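Cytochrome B5-HOST origin (Ostreococcus tauri virus 2, PDB 4B8N) binds heme in a cytochrome b5 fold and probably carries electrons as a viral redox protein, apparently of host origin. Local coordinates at residues R14-A22 and E83-K91. Sequence-based numbering, arbitrary orientation. Where two conformers were deposited one is given.
Sequences RDLSLTEIA and EVVLGPVKK
The side chain of Lys90 crosses that of Leu16 at a slant where residues 14-18 meet the C-terminal residues 89-90, tied by a backbone hydrogen bond of 2.8 Å from Lys90 N to Leu16 O. From there the lysine doubles back over the leucine. Its CB sits near Leu16 O, and CG of Lys90 passes Asp15 OD2 at 4.0 Å. Lys90 CD then lies 3.6 Å from Leu16 CB, and Lys90 NZ reaches Leu16 CD1 at 3.4 Å. Bends at chi2 (80°) and chi3 (-148°) of Lys90 turn the chain back, and Lys90 NZ donates to Pro88 O, 2.7 Å away and in the carbonyl plane. Leu16 CD1 also lies against the backbone of Gly87 and, at 4.2 Å, Leu86 CB; Trp31 touches both leucine side chains. Val89 divides its methyls: Val89 CG1 meets Leu18 CD2 at 3.7 Å, while CG2 meets Ile21 CD1, and Ile33 contacts both of these helix residues. Ser17 caps helix 18-22, its OG accepting from Glu20 N. Leu86 and Gly87 form a classic beta bulge opposite Val38. The contact thus joins helix 18-22 to the tail following edge strand 85-88, closing the end of the cytochrome b5 fold remote from the heme.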
# COMPACT_ATOMS: atom_id res chain seq x y z
N ARG A 14 18.10 1.48 -4.08
CA ARG A 14 16.82 0.77 -4.34
C ARG A 14 16.16 0.21 -3.07
O ARG A 14 15.69 -0.94 -3.03
CB ARG A 14 16.96 -0.27 -5.47
CG ARG A 14 15.71 -0.37 -6.34
CD ARG A 14 16.02 -0.69 -7.80
NE ARG A 14 15.85 -2.12 -8.11
CZ ARG A 14 14.69 -2.71 -8.39
NH1 ARG A 14 13.56 -2.02 -8.40
NH2 ARG A 14 14.67 -4.01 -8.65
N ASP A 15 16.13 1.07 -2.04
CA ASP A 15 15.44 0.81 -0.76
C ASP A 15 14.13 1.60 -0.70
O ASP A 15 13.71 2.19 -1.69
CB ASP A 15 16.36 1.18 0.43
CG ASP A 15 16.90 2.62 0.35
OD1 ASP A 15 16.80 3.28 -0.71
OD2 ASP A 15 17.44 3.10 1.38
N LEU A 16 13.49 1.64 0.47
CA LEU A 16 12.14 2.23 0.60
C LEU A 16 12.07 3.77 0.66
O LEU A 16 11.34 4.34 1.48
CB LEU A 16 11.40 1.58 1.78
CG LEU A 16 11.14 0.07 1.68
CD1 LEU A 16 10.49 -0.48 2.95
CD2 LEU A 16 10.28 -0.26 0.47
N SER A 17 12.80 4.46 -0.21
CA SER A 17 12.68 5.92 -0.30
C SER A 17 11.42 6.30 -1.08
O SER A 17 10.91 5.50 -1.87
CB SER A 17 13.90 6.52 -0.98
OG SER A 17 13.95 6.15 -2.35
N LEU A 18 10.94 7.52 -0.89
CA LEU A 18 9.76 8.00 -1.61
C LEU A 18 9.97 7.93 -3.11
O LEU A 18 9.05 7.58 -3.86
CB LEU A 18 9.41 9.42 -1.18
CG LEU A 18 9.05 9.63 0.30
CD1 LEU A 18 8.95 11.12 0.60
CD2 LEU A 18 7.75 8.93 0.64
N THR A 19 11.19 8.25 -3.55
CA THR A 19 11.58 8.14 -4.95
C THR A 19 11.38 6.72 -5.47
O THR A 19 10.76 6.51 -6.52
CB THR A 19 13.04 8.62 -5.17
OG1 THR A 19 13.09 10.04 -5.01
CG2 THR A 19 13.54 8.28 -6.59
N GLU A 20 11.90 5.74 -4.75
CA GLU A 20 11.75 4.36 -5.17
C GLU A 20 10.28 3.92 -5.09
O GLU A 20 9.79 3.22 -5.98
CB GLU A 20 12.66 3.42 -4.37
CG GLU A 20 12.39 1.93 -4.57
CD GLU A 20 12.71 1.40 -5.96
OE1 GLU A 20 13.50 2.05 -6.69
OE2 GLU A 20 12.18 0.32 -6.32
N ILE A 21 9.58 4.36 -4.05
CA ILE A 21 8.17 3.97 -3.87
C ILE A 21 7.31 4.44 -5.05
O ILE A 21 6.50 3.69 -5.60
CB ILE A 21 7.59 4.48 -2.53
CG1 ILE A 21 8.31 3.80 -1.35
CG2 ILE A 21 6.08 4.22 -2.44
CD1 ILE A 21 8.15 4.51 -0.02
N ALA A 22 7.52 5.69 -5.46
CA ALA A 22 6.81 6.29 -6.59
C ALA A 22 6.88 5.46 -7.88
O ALA A 22 5.99 5.58 -8.73
CB ALA A 22 7.33 7.70 -6.84
N GLU A 83 4.30 -11.12 4.20
CA GLU A 83 4.98 -11.03 2.90
C GLU A 83 4.71 -9.71 2.13
O GLU A 83 5.52 -9.30 1.29
CB GLU A 83 4.73 -12.25 2.03
CG GLU A 83 3.28 -12.46 1.61
CD GLU A 83 3.09 -13.70 0.76
OE1 GLU A 83 3.69 -14.75 1.09
OE2 GLU A 83 2.34 -13.63 -0.24
N VAL A 84 3.58 -9.05 2.42
CA VAL A 84 3.26 -7.79 1.72
C VAL A 84 3.70 -6.55 2.48
O VAL A 84 3.63 -5.43 1.95
CB VAL A 84 1.76 -7.68 1.31
CG1 VAL A 84 1.36 -8.85 0.40
CG2 VAL A 84 0.84 -7.58 2.52
N VAL A 85 4.12 -6.73 3.72
CA VAL A 85 4.55 -5.61 4.55
C VAL A 85 6.04 -5.44 4.32
O VAL A 85 6.85 -6.21 4.84
CB VAL A 85 4.23 -5.81 6.05
CG1 VAL A 85 4.56 -4.55 6.83
CG2 VAL A 85 2.77 -6.22 6.25
N LEU A 86 6.40 -4.44 3.53
CA LEU A 86 7.78 -4.28 3.10
C LEU A 86 8.65 -3.60 4.15
O LEU A 86 9.82 -3.94 4.27
CB LEU A 86 7.85 -3.54 1.76
CG LEU A 86 7.02 -4.13 0.60
CD1 LEU A 86 7.37 -3.39 -0.66
CD2 LEU A 86 7.25 -5.63 0.41
N GLY A 87 8.08 -2.66 4.89
CA GLY A 87 8.81 -1.93 5.93
C GLY A 87 8.55 -0.43 5.93
O GLY A 87 7.72 0.06 5.15
N PRO A 88 9.25 0.31 6.80
CA PRO A 88 9.00 1.74 6.88
C PRO A 88 9.67 2.54 5.74
O PRO A 88 10.71 2.13 5.22
CB PRO A 88 9.60 2.12 8.24
CG PRO A 88 10.76 1.18 8.39
CD PRO A 88 10.36 -0.11 7.69
N VAL A 89 9.05 3.66 5.37
CA VAL A 89 9.63 4.63 4.43
C VAL A 89 11.00 5.11 4.93
O VAL A 89 11.16 5.42 6.12
CB VAL A 89 8.69 5.86 4.24
CG1 VAL A 89 9.34 6.94 3.39
CG2 VAL A 89 7.37 5.44 3.62
N LYS A 90 11.98 5.15 4.04
CA LYS A 90 13.30 5.68 4.36
C LYS A 90 13.36 7.17 4.01
O LYS A 90 13.29 7.54 2.84
CB LYS A 90 14.40 4.90 3.64
CG LYS A 90 14.87 3.66 4.41
CD LYS A 90 13.92 2.50 4.22
CE LYS A 90 13.85 1.60 5.45
NZ LYS A 90 12.83 0.52 5.24
N LYS A 91 13.50 8.00 5.05
CA LYS A 91 13.56 9.46 4.90
C LYS A 91 14.99 9.97 4.68
O LYS A 91 15.28 11.17 4.80
CB LYS A 91 12.93 10.15 6.12
CG LYS A 91 11.52 9.70 6.48
CD LYS A 91 11.54 8.62 7.55
CE LYS A 91 12.02 9.16 8.89
NZ LYS A 91 12.35 8.07 9.85
OXT LYS A 91 15.92 9.21 4.39